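Side-chain contacts in acylneuraminate lyase (Mycoplasma synoviae, PDB 4N4P), which belongs to the dihydrodipicolinate synthetase family and folds as a TIM barrel, present here as an assembly of four chains: residues A81-G84 and E90-E93; S166-G169 and F174-E177; V15-K20 and A27-V32; W192-A197 and D243-L248; I249-M254 and W276-E281. One frame throughout, in Å; residues are numbered along the deposited sequence.

Contact 1 (A81-G84 and E90-E93); sequences AQIG and ETKE
I83 and T91 meet where strand 78-82 passes into helix 88-100, in a beta-alpha-beta unit of the TIM barrel. I83 lies just past the end of the strand, and T91 is in the first turn of the helix. The helix lies against the outside of the strand, and T91 alone makes the helix side of this contact.

T91 can be followed outward from the backbone. Its CB stands 3.7 Å from I83 O. At CB the side chain forks, and both branches come close to the same carbonyl oxygen. The methyl CG2 is anti to the backbone N of T91 (chi1 -61° for OG1) and reaches I83 O at 3.4 Å. It then meets the methyl tip of I83, with T91 CG2 and I83 CD1 3.9 Å apart. The hydroxyl branch turns toward the G84 backbone, where T91 OG1 lies 4.0 Å from G84 CA. T91 OG1 is also near I83 O, but that is packing. Its hydrogen bond goes to N87 O, one helical turn earlier.

I83 answers from the other side. Its CG1 is wedged between the backbone N and carbonyl carbon (chi1 59°), and from there CD1 turns toward the helix backbone. I128 of helix 118-131 touches both I83 and T91, and I83 also packs on I106.

G84, which T91 touches, is also bonded to Q82. G84 N donates to Q82 OE1 at 2.9 Å, arriving 47° above the amide carbonyl plane. The same oxygen also accepts from I109 N.

The tip of I83 ends beside the helix main chain, with I83 CD1 3.4 Å from T91 O.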
# COMPACT_ATOMS: atom_id res chain seq x y z
N ALA A 81 27.48 -11.72 -12.84
CA ALA A 81 26.39 -12.58 -13.31
C ALA A 81 25.34 -12.76 -12.23
O ALA A 81 25.64 -13.20 -11.13
CB ALA A 81 26.95 -13.99 -13.69
N GLN A 82 24.09 -12.45 -12.57
CA GLN A 82 22.95 -12.75 -11.69
C GLN A 82 22.61 -14.21 -11.94
O GLN A 82 22.38 -14.58 -13.09
CB GLN A 82 21.76 -11.85 -12.05
CG GLN A 82 20.66 -11.80 -10.98
CD GLN A 82 19.95 -13.11 -10.80
OE1 GLN A 82 19.78 -13.57 -9.68
NE2 GLN A 82 19.50 -13.72 -11.90
N ILE A 83 22.62 -15.04 -10.90
CA ILE A 83 22.57 -16.49 -11.10
C ILE A 83 21.47 -17.14 -10.28
O ILE A 83 21.34 -18.37 -10.25
CB ILE A 83 23.94 -17.14 -10.76
CG1 ILE A 83 24.31 -16.85 -9.30
CG2 ILE A 83 25.03 -16.65 -11.74
CD1 ILE A 83 25.12 -17.97 -8.68
N GLY A 84 20.69 -16.31 -9.60
CA GLY A 84 19.64 -16.78 -8.72
C GLY A 84 18.37 -17.23 -9.42
O GLY A 84 18.05 -16.78 -10.51
N GLU A 90 20.68 -25.74 -9.37
CA GLU A 90 21.11 -25.04 -10.57
C GLU A 90 21.90 -23.76 -10.25
O GLU A 90 22.93 -23.50 -10.87
CB GLU A 90 19.92 -24.73 -11.48
CG GLU A 90 19.39 -25.99 -12.17
CD GLU A 90 18.28 -25.68 -13.14
OE1 GLU A 90 17.85 -24.50 -13.22
OE2 GLU A 90 17.86 -26.65 -13.84
N THR A 91 21.41 -22.97 -9.30
CA THR A 91 22.09 -21.75 -8.86
C THR A 91 23.54 -22.01 -8.40
O THR A 91 24.47 -21.31 -8.80
CB THR A 91 21.26 -21.07 -7.76
OG1 THR A 91 19.97 -20.73 -8.30
CG2 THR A 91 21.96 -19.78 -7.25
N LYS A 92 23.72 -23.07 -7.61
CA LYS A 92 25.06 -23.49 -7.18
C LYS A 92 25.99 -23.86 -8.35
O LYS A 92 27.16 -23.48 -8.37
CB LYS A 92 24.96 -24.66 -6.19
CG LYS A 92 24.24 -24.32 -4.90
CD LYS A 92 23.82 -25.59 -4.17
CE LYS A 92 25.03 -26.37 -3.67
NZ LYS A 92 24.67 -27.80 -3.39
N GLU A 93 25.46 -24.57 -9.35
CA GLU A 93 26.22 -24.88 -10.57
C GLU A 93 26.59 -23.61 -11.33
O GLU A 93 27.72 -23.49 -11.87
CB GLU A 93 25.45 -25.84 -11.49
CG GLU A 93 25.29 -27.25 -10.92
CD GLU A 93 26.63 -27.94 -10.69
OE1 GLU A 93 27.46 -27.96 -11.63
OE2 GLU A 93 26.88 -28.45 -9.56

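Contact 2 (S166-G169 and F174-E177); sequences SKYG and FAFE
Y168 lays its ring against F176 and reaches A175 with its hydroxyl. The pair belongs to a beta-alpha-beta unit of the TIM barrel, with Y168 at the end of strand 163-168 and its partners on helix 173-182.

The tight part is buried. Y168 has CG anti to its backbone N (chi1 -170°), and the ring extends from the strand to the helix. F176 covers one face of it in two places. F176 CB lies over the face, 4.1 Å from the Y168 ring centroid, as a CH-pi contact. F176 CD1 sits nearer the rim, 3.8 Å from Y168 CG. The two rings meet obliquely, with their planes at 51°. Beyond, F176 meets F190 edge to face.

The A175 side is smaller and partly exposed. Its methyl meets the tyrosine at the hydroxyl end, and A175 CB is 4.4 Å from Y168 CZ. F174 points away from the strand and packs on N242 of the second subunit.

The hydroxyl of Y168 hydrogen-bonds to D172 O, just before the helix. Across the contact it brushes the alanine methyl, with Y168 OH 3.4 Å from A175 CB.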
# COMPACT_ATOMS: atom_id res chain seq x y z
N SER A 166 25.61 -5.54 -1.74
CA SER A 166 24.27 -5.76 -2.22
C SER A 166 24.05 -4.93 -3.47
O SER A 166 24.66 -3.86 -3.60
CB SER A 166 23.29 -5.32 -1.11
OG SER A 166 21.95 -5.17 -1.59
N LYS A 167 23.18 -5.43 -4.35
CA LYS A 167 22.63 -4.65 -5.44
C LYS A 167 21.37 -3.99 -4.88
O LYS A 167 20.42 -4.69 -4.50
CB LYS A 167 22.32 -5.55 -6.63
CG LYS A 167 21.69 -4.82 -7.79
CD LYS A 167 21.73 -5.72 -9.01
CE LYS A 167 21.01 -5.10 -10.17
NZ LYS A 167 19.56 -5.37 -10.04
N TYR A 168 21.39 -2.66 -4.78
CA TYR A 168 20.33 -1.89 -4.16
C TYR A 168 19.41 -1.29 -5.24
O TYR A 168 19.76 -0.32 -5.89
CB TYR A 168 20.92 -0.77 -3.25
CG TYR A 168 19.81 -0.16 -2.43
CD1 TYR A 168 19.03 0.88 -2.95
CD2 TYR A 168 19.49 -0.68 -1.18
CE1 TYR A 168 17.96 1.41 -2.21
CE2 TYR A 168 18.43 -0.16 -0.45
CZ TYR A 168 17.67 0.86 -0.96
OH TYR A 168 16.62 1.36 -0.21
N GLY A 169 18.23 -1.88 -5.42
CA GLY A 169 17.32 -1.43 -6.48
C GLY A 169 16.05 -0.74 -6.00
O GLY A 169 15.19 -0.38 -6.83
N PHE A 174 16.17 6.64 1.77
CA PHE A 174 16.47 6.70 3.20
C PHE A 174 17.09 5.37 3.62
O PHE A 174 18.14 5.34 4.25
CB PHE A 174 15.22 7.06 4.03
CG PHE A 174 15.48 7.23 5.49
CD1 PHE A 174 16.63 7.87 5.94
CD2 PHE A 174 14.57 6.77 6.44
CE1 PHE A 174 16.86 8.05 7.30
CE2 PHE A 174 14.80 6.95 7.83
CZ PHE A 174 15.95 7.58 8.24
N ALA A 175 16.46 4.25 3.25
CA ALA A 175 17.05 2.95 3.57
C ALA A 175 18.45 2.83 2.98
O ALA A 175 19.32 2.22 3.60
CB ALA A 175 16.16 1.79 3.09
N PHE A 176 18.66 3.41 1.79
CA PHE A 176 19.97 3.37 1.16
C PHE A 176 20.97 4.13 2.02
O PHE A 176 22.09 3.66 2.29
CB PHE A 176 19.96 3.97 -0.25
CG PHE A 176 21.31 3.93 -0.92
CD1 PHE A 176 21.93 2.71 -1.19
CD2 PHE A 176 22.01 5.11 -1.19
CE1 PHE A 176 23.22 2.65 -1.76
CE2 PHE A 176 23.29 5.07 -1.78
CZ PHE A 176 23.89 3.83 -2.06
N GLU A 177 20.55 5.29 2.48
CA GLU A 177 21.42 6.14 3.28
C GLU A 177 21.80 5.40 4.57
O GLU A 177 22.96 5.40 4.97
CB GLU A 177 20.74 7.48 3.60
CG GLU A 177 21.56 8.40 4.49
CD GLU A 177 21.35 8.11 5.98
OE1 GLU A 177 20.22 7.74 6.37
OE2 GLU A 177 22.30 8.26 6.76

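Contact 3 (V15-K20 and A27-V32); sequences VTPFTK and AGVKEV
P17 is the bump of this contact, and the helix surface at G28 is the hollow that takes it. G28 has no side chain, so the proline ring can settle directly on the helix backbone. The alpha carbons of P17 and G28 come within 5.6 Å of each other. P17 CG goes deepest, 3.6 Å from G28 C. P17 CB lies farther out, 4.1 Å from G28 CA.

Two valines form the walls of the hollow. V29 stands on one flank, and its side chain crosses the proline at about a right angle. V29 CG1 is anti to the backbone N (chi1 172°), which leaves CG2 as the branch that meets P17 CD at 3.8 Å. V32, one turn after G28, adds the second wall with the corresponding branch. Its CG2 touches P17 CG at 3.7 Å. The ring is thus held by the glycine main chain and by one methyl from each valine. All of these groups are buried.

The fit is looser next to the proline. V15 CG2 and V32 CG1 are 4.4 Å apart, a light apolar touch. The carbonyl V15 O is also buried here and has no hydrogen-bonding partner in the model.

The loop that carries P17 follows strand 9-12 of the TIM barrel and turns back on helix 26-39, the helix it leads into. V29 packs beyond the contact on V69 of helix 59-73, and T16 reaches V65 of that helix. V15 lies on L257, K258 and M261 of helix 253-263. The loop thus packs against helices 26-39, 59-73 and 253-263.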
# COMPACT_ATOMS: atom_id res chain seq x y z
N VAL A 15 20.85 -6.97 -21.96
CA VAL A 15 19.75 -7.70 -22.60
C VAL A 15 20.29 -9.03 -23.14
O VAL A 15 21.46 -9.14 -23.50
CB VAL A 15 19.08 -6.87 -23.72
CG1 VAL A 15 18.43 -5.63 -23.10
CG2 VAL A 15 20.10 -6.46 -24.82
N THR A 16 19.42 -10.03 -23.20
CA THR A 16 19.78 -11.33 -23.80
C THR A 16 19.16 -11.49 -25.21
O THR A 16 17.96 -11.60 -25.33
CB THR A 16 19.38 -12.52 -22.86
OG1 THR A 16 19.92 -12.31 -21.55
CG2 THR A 16 19.93 -13.85 -23.42
N PRO A 17 19.99 -11.50 -26.27
CA PRO A 17 19.41 -11.63 -27.61
C PRO A 17 18.70 -12.95 -27.88
O PRO A 17 19.25 -14.03 -27.62
CB PRO A 17 20.63 -11.47 -28.53
CG PRO A 17 21.51 -10.56 -27.74
CD PRO A 17 21.43 -11.19 -26.37
N PHE A 18 17.48 -12.86 -28.37
CA PHE A 18 16.79 -14.05 -28.87
C PHE A 18 16.38 -13.81 -30.30
O PHE A 18 16.14 -12.67 -30.69
CB PHE A 18 15.52 -14.35 -28.07
CG PHE A 18 15.74 -14.50 -26.59
CD1 PHE A 18 16.42 -15.60 -26.07
CD2 PHE A 18 15.23 -13.55 -25.71
CE1 PHE A 18 16.60 -15.73 -24.69
CE2 PHE A 18 15.39 -13.68 -24.34
CZ PHE A 18 16.09 -14.76 -23.83
N THR A 19 16.27 -14.88 -31.08
CA THR A 19 15.75 -14.77 -32.45
C THR A 19 14.26 -14.48 -32.38
O THR A 19 13.64 -14.65 -31.33
CB THR A 19 15.96 -16.09 -33.24
OG1 THR A 19 15.19 -17.12 -32.65
CG2 THR A 19 17.44 -16.49 -33.20
N LYS A 20 13.69 -14.02 -33.49
CA LYS A 20 12.26 -13.75 -33.53
C LYS A 20 11.45 -14.93 -33.04
O LYS A 20 10.42 -14.74 -32.38
CB LYS A 20 11.80 -13.40 -34.94
CG LYS A 20 12.19 -12.02 -35.39
CD LYS A 20 11.59 -11.75 -36.78
CE LYS A 20 12.02 -10.38 -37.30
NZ LYS A 20 10.90 -9.41 -37.19
N ALA A 27 25.31 -15.61 -31.47
CA ALA A 27 26.15 -14.59 -32.11
C ALA A 27 25.77 -13.20 -31.62
O ALA A 27 26.62 -12.30 -31.54
CB ALA A 27 26.03 -14.66 -33.65
N GLY A 28 24.48 -13.01 -31.34
CA GLY A 28 24.00 -11.73 -30.83
C GLY A 28 24.56 -11.37 -29.45
O GLY A 28 24.80 -10.20 -29.15
N VAL A 29 24.74 -12.38 -28.59
CA VAL A 29 25.32 -12.13 -27.26
C VAL A 29 26.69 -11.46 -27.43
O VAL A 29 26.99 -10.44 -26.79
CB VAL A 29 25.43 -13.42 -26.42
CG1 VAL A 29 26.21 -13.16 -25.12
CG2 VAL A 29 24.04 -13.99 -26.12
N LYS A 30 27.51 -11.99 -28.34
CA LYS A 30 28.83 -11.41 -28.54
C LYS A 30 28.76 -9.99 -29.10
O LYS A 30 29.53 -9.12 -28.67
CB LYS A 30 29.71 -12.30 -29.43
CG LYS A 30 29.69 -13.81 -29.08
CD LYS A 30 30.82 -14.17 -28.12
CE LYS A 30 31.04 -15.65 -27.98
NZ LYS A 30 32.34 -16.18 -28.53
N GLU A 31 27.84 -9.74 -30.02
CA GLU A 31 27.72 -8.38 -30.58
C GLU A 31 27.25 -7.38 -29.52
O GLU A 31 27.71 -6.25 -29.50
CB GLU A 31 26.76 -8.33 -31.77
CG GLU A 31 27.25 -9.09 -33.01
CD GLU A 31 26.42 -8.76 -34.24
OE1 GLU A 31 25.88 -7.63 -34.35
OE2 GLU A 31 26.32 -9.65 -35.12
N VAL A 32 26.31 -7.78 -28.67
CA VAL A 32 25.86 -6.89 -27.60
C VAL A 32 27.03 -6.57 -26.66
O VAL A 32 27.20 -5.43 -26.26
CB VAL A 32 24.68 -7.48 -26.83
CG1 VAL A 32 24.47 -6.78 -25.48
CG2 VAL A 32 23.42 -7.42 -27.71

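Contact 4 (W192-A197 and D243-L248); sequences WDEALA and DYVLDL
E194 stretches its side chain across V245 and ends beside L246. Its CG is anti to the carbonyl carbon (chi1 -62°), and the chain is extended from there, carrying the carboxylate over the helix surface. E194 CG lies 4.0 Å from V245 CG1. E194 OE2 comes closer, 3.5 Å from V245 CG1. The same oxygen is 4.0 Å from L246 CD2.

The two apolar partners differ in approach. V245 faces E194 and touches it with CG1. L246 starts from the flank of the helix, and only its end comes near. It lies at about a right angle to E194.

The other carboxylate oxygen is held within the segment 192-197. W192 NE1 donates to E194 OE1 at 2.9 Å, with an N-H...O angle of 154°. The indole arrives on the anti side, 16° out of the carboxylate plane. This bond probably steadies the carboxylate, with OE2 on the side of the helix. A195 CB lies over one face of the indole, offset toward its rim.

F174 of the second subunit packs on W192, E194 and L246, so the contact is part of a subunit interface. Within the chain, the contact joins the turn before helix 196-201, which follows barrel strand 187-190, to the last turns of helix 231-248. V245 also touches T211 in the loop before helix 212-227.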
# COMPACT_ATOMS: atom_id res chain seq x y z
N TRP A 192 18.98 2.08 -9.20
CA TRP A 192 17.80 2.87 -9.56
C TRP A 192 18.24 4.03 -10.47
O TRP A 192 18.69 5.06 -10.00
CB TRP A 192 17.02 3.33 -8.32
CG TRP A 192 15.76 4.13 -8.67
CD1 TRP A 192 15.02 4.05 -9.82
CD2 TRP A 192 15.12 5.11 -7.85
NE1 TRP A 192 13.94 4.93 -9.76
CE2 TRP A 192 13.97 5.58 -8.56
CE3 TRP A 192 15.39 5.63 -6.58
CZ2 TRP A 192 13.12 6.55 -8.03
CZ3 TRP A 192 14.53 6.60 -6.06
CH2 TRP A 192 13.42 7.05 -6.79
N ASP A 193 18.13 3.79 -11.78
CA ASP A 193 18.71 4.65 -12.80
C ASP A 193 18.23 6.09 -12.66
O ASP A 193 19.00 7.05 -12.85
CB ASP A 193 18.33 4.15 -14.21
CG ASP A 193 18.68 2.67 -14.45
OD1 ASP A 193 18.56 1.88 -13.50
OD2 ASP A 193 19.04 2.30 -15.59
N GLU A 194 16.95 6.25 -12.34
CA GLU A 194 16.38 7.60 -12.23
C GLU A 194 16.88 8.41 -11.03
O GLU A 194 16.53 9.58 -10.85
CB GLU A 194 14.86 7.50 -12.19
CG GLU A 194 14.28 6.89 -13.45
CD GLU A 194 12.87 6.34 -13.24
OE1 GLU A 194 12.52 5.92 -12.10
OE2 GLU A 194 12.10 6.33 -14.23
N ALA A 195 17.71 7.79 -10.20
CA ALA A 195 18.19 8.48 -9.01
C ALA A 195 19.69 8.45 -8.92
O ALA A 195 20.26 8.55 -7.82
CB ALA A 195 17.56 7.87 -7.77
N LEU A 196 20.34 8.32 -10.07
CA LEU A 196 21.80 8.19 -10.14
C LEU A 196 22.52 9.22 -9.28
O LEU A 196 23.39 8.88 -8.44
CB LEU A 196 22.26 8.28 -11.62
CG LEU A 196 23.66 7.69 -11.90
CD1 LEU A 196 23.82 7.39 -13.40
CD2 LEU A 196 24.79 8.60 -11.47
N ALA A 197 22.19 10.49 -9.51
CA ALA A 197 22.87 11.59 -8.82
C ALA A 197 22.57 11.58 -7.32
O ALA A 197 23.42 11.93 -6.51
CB ALA A 197 22.49 12.92 -9.43
N ASP A 243 13.96 12.29 -18.36
CA ASP A 243 13.08 12.46 -19.53
C ASP A 243 13.28 11.26 -20.44
O ASP A 243 12.32 10.64 -20.91
CB ASP A 243 13.41 13.74 -20.31
CG ASP A 243 12.89 15.01 -19.66
OD1 ASP A 243 12.12 14.96 -18.68
OD2 ASP A 243 13.27 16.07 -20.15
N TYR A 244 14.55 10.93 -20.66
CA TYR A 244 14.94 9.80 -21.51
C TYR A 244 14.37 8.49 -20.99
O TYR A 244 13.79 7.73 -21.75
CB TYR A 244 16.47 9.72 -21.63
CG TYR A 244 17.05 8.32 -21.79
CD1 TYR A 244 16.87 7.58 -22.98
CD2 TYR A 244 17.81 7.74 -20.74
CE1 TYR A 244 17.42 6.28 -23.12
CE2 TYR A 244 18.38 6.47 -20.88
CZ TYR A 244 18.17 5.74 -22.06
OH TYR A 244 18.72 4.48 -22.18
N VAL A 245 14.53 8.24 -19.70
CA VAL A 245 14.03 6.98 -19.14
C VAL A 245 12.52 6.85 -19.35
O VAL A 245 12.06 5.82 -19.83
CB VAL A 245 14.39 6.81 -17.65
CG1 VAL A 245 13.85 5.47 -17.14
CG2 VAL A 245 15.95 6.88 -17.45
N LEU A 246 11.76 7.89 -19.00
CA LEU A 246 10.31 7.86 -19.17
C LEU A 246 9.90 7.70 -20.66
O LEU A 246 8.95 6.94 -20.99
CB LEU A 246 9.68 9.13 -18.57
CG LEU A 246 9.78 9.13 -17.04
CD1 LEU A 246 9.14 10.37 -16.42
CD2 LEU A 246 9.17 7.85 -16.46
N ASP A 247 10.62 8.38 -21.55
CA ASP A 247 10.35 8.25 -22.99
C ASP A 247 10.66 6.83 -23.44
O ASP A 247 9.88 6.21 -24.18
CB ASP A 247 11.16 9.28 -23.82
CG ASP A 247 10.46 10.63 -23.94
OD1 ASP A 247 9.26 10.74 -23.67
OD2 ASP A 247 11.12 11.58 -24.37
N LEU A 248 11.79 6.30 -22.98
CA LEU A 248 12.22 4.94 -23.36
C LEU A 248 11.16 3.89 -23.01
O LEU A 248 10.83 3.03 -23.84
CB LEU A 248 13.54 4.59 -22.65
CG LEU A 248 14.10 3.19 -22.90
CD1 LEU A 248 14.51 3.03 -24.37
CD2 LEU A 248 15.29 2.94 -21.96

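Contact 5 (I249-M254 and W276-E281); sequences ISKGLM and WRYEDE
The Y278 ring has K251 over one face and W276 over the opposite one. On the first face lies K251 CD, 4.1 Å from Y278 CE1. On the other, W276 CD1 sits over the centre of the ring, 3.6 Å above its plane. The indole meets the tyrosine with its edge, and Y278 CG lies in the indole plane.

The hydroxyl end does the polar work. G252 N donates to Y278 OH at 2.9 Å, with an N-H...O angle of 154°. G252 is at the N-cap position of helix 253-263, so the tyrosine binds the chain just where that helix starts. The same oxygen packs against K251, 3.5 Å from K251 CA and 3.7 Å from K251 CB. The lysine passes on over the ring, bends at its last torsion (chi4 -51°), and its NZ forms a salt bridge with E282.

This is a surface contact. W276 packs on N119 of the third subunit, and W276 N hydrogen-bonds to E120 of that subunit. The contact joins the link between helices 231-248 and 253-263 to the chain leading into helix 280-294. I283 of that last helix touches both K251 and Y278.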
# COMPACT_ATOMS: atom_id res chain seq x y z
N ILE A 249 10.63 3.99 -21.79
CA ILE A 249 9.70 2.97 -21.29
C ILE A 249 8.26 3.28 -21.67
O ILE A 249 7.33 2.62 -21.17
CB ILE A 249 9.84 2.71 -19.77
CG1 ILE A 249 9.47 3.98 -18.97
CG2 ILE A 249 11.27 2.21 -19.45
CD1 ILE A 249 9.53 3.82 -17.45
N SER A 250 8.05 4.24 -22.55
CA SER A 250 6.68 4.40 -23.06
C SER A 250 6.31 3.21 -23.96
O SER A 250 5.15 3.01 -24.30
CB SER A 250 6.48 5.75 -23.75
OG SER A 250 7.31 5.84 -24.88
N LYS A 251 7.31 2.43 -24.36
CA LYS A 251 7.06 1.11 -24.94
C LYS A 251 7.88 0.14 -24.08
O LYS A 251 8.68 0.58 -23.26
CB LYS A 251 7.46 1.05 -26.41
CG LYS A 251 6.53 1.94 -27.30
CD LYS A 251 6.74 1.69 -28.76
CE LYS A 251 6.08 2.77 -29.63
NZ LYS A 251 4.64 3.03 -29.30
N GLY A 252 7.69 -1.16 -24.27
CA GLY A 252 8.36 -2.14 -23.44
C GLY A 252 9.86 -1.87 -23.33
O GLY A 252 10.51 -1.59 -24.32
N LEU A 253 10.39 -1.98 -22.11
CA LEU A 253 11.80 -1.66 -21.87
C LEU A 253 12.75 -2.53 -22.70
O LEU A 253 13.57 -2.01 -23.47
CB LEU A 253 12.12 -1.81 -20.38
CG LEU A 253 13.61 -1.66 -20.01
CD1 LEU A 253 14.11 -0.22 -20.28
CD2 LEU A 253 13.84 -2.09 -18.53
N MET A 254 12.65 -3.85 -22.56
CA MET A 254 13.60 -4.73 -23.27
C MET A 254 13.44 -4.65 -24.79
O MET A 254 14.44 -4.65 -25.53
CB MET A 254 13.51 -6.18 -22.77
CG MET A 254 14.36 -6.41 -21.51
SD MET A 254 13.55 -5.81 -20.03
CE MET A 254 12.53 -7.27 -19.75
N TRP A 276 5.45 -8.44 -24.92
CA TRP A 276 4.76 -7.98 -26.11
C TRP A 276 5.73 -7.85 -27.28
O TRP A 276 6.81 -7.25 -27.15
CB TRP A 276 4.11 -6.63 -25.84
CG TRP A 276 3.20 -6.21 -26.96
CD1 TRP A 276 3.49 -5.36 -27.99
CD2 TRP A 276 1.86 -6.65 -27.17
NE1 TRP A 276 2.40 -5.24 -28.83
CE2 TRP A 276 1.38 -6.02 -28.34
CE3 TRP A 276 1.00 -7.52 -26.47
CZ2 TRP A 276 0.07 -6.23 -28.83
CZ3 TRP A 276 -0.29 -7.74 -26.96
CH2 TRP A 276 -0.74 -7.07 -28.13
N ARG A 277 5.36 -8.43 -28.42
CA ARG A 277 6.11 -8.23 -29.67
C ARG A 277 5.48 -7.11 -30.49
O ARG A 277 4.34 -7.24 -30.91
CB ARG A 277 6.14 -9.53 -30.49
CG ARG A 277 6.87 -9.45 -31.85
CD ARG A 277 8.37 -9.25 -31.70
NE ARG A 277 8.96 -10.27 -30.85
CZ ARG A 277 9.36 -11.46 -31.28
NH1 ARG A 277 9.25 -11.79 -32.56
NH2 ARG A 277 9.88 -12.32 -30.43
N TYR A 278 6.21 -6.02 -30.69
CA TYR A 278 5.67 -4.86 -31.40
C TYR A 278 5.77 -5.08 -32.91
O TYR A 278 6.53 -5.92 -33.36
CB TYR A 278 6.42 -3.58 -31.02
CG TYR A 278 6.12 -3.10 -29.62
CD1 TYR A 278 5.06 -2.24 -29.37
CD2 TYR A 278 6.91 -3.54 -28.53
CE1 TYR A 278 4.76 -1.81 -28.09
CE2 TYR A 278 6.62 -3.11 -27.25
CZ TYR A 278 5.56 -2.25 -27.03
OH TYR A 278 5.29 -1.86 -25.74
N GLU A 279 5.02 -4.32 -33.70
CA GLU A 279 5.28 -4.37 -35.14
C GLU A 279 6.66 -3.75 -35.38
O GLU A 279 7.06 -2.82 -34.66
CB GLU A 279 4.16 -3.70 -35.96
CG GLU A 279 2.76 -4.26 -35.68
CD GLU A 279 2.63 -5.77 -35.94
OE1 GLU A 279 2.93 -6.23 -37.07
OE2 GLU A 279 2.22 -6.51 -35.01
N ASP A 280 7.41 -4.28 -36.35
CA ASP A 280 8.79 -3.85 -36.54
C ASP A 280 8.90 -2.34 -36.82
O ASP A 280 9.80 -1.68 -36.32
CB ASP A 280 9.53 -4.68 -37.62
CG ASP A 280 10.39 -5.80 -37.01
OD1 ASP A 280 10.69 -5.77 -35.78
OD2 ASP A 280 10.78 -6.72 -37.77
N GLU A 281 7.96 -1.80 -37.58
CA GLU A 281 8.03 -0.37 -37.90
C GLU A 281 7.73 0.49 -36.68
O GLU A 281 8.41 1.50 -36.46
CB GLU A 281 7.13 0.01 -39.08
CG GLU A 281 7.70 -0.37 -40.46
CD GLU A 281 9.16 0.04 -40.65
OE1 GLU A 281 10.02 -0.87 -40.77
OE2 GLU A 281 9.45 1.26 -40.66

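Contacts 1, 2 and 3 are buried, contact 4 is partly buried, and contact 5 lies at the surface. Contacts 1 and 2 each join a strand end to the helix that follows, on the same barrel sheet. One packs methyls and main chain, the other aromatic rings. Contact 3 also pairs a loop with its following helix and is mainly apolar. Contacts 4 and 5 involve the helices after the barrel strands. In contact 4 a carboxylate lies on methyls; only contact 5 has a hydrogen bond between its segments. These two touch through L248 and L253. Contact 5 also meets contact 3 through the K20 to D280 salt bridge. Contacts 2 and 4 both touch the second subunit.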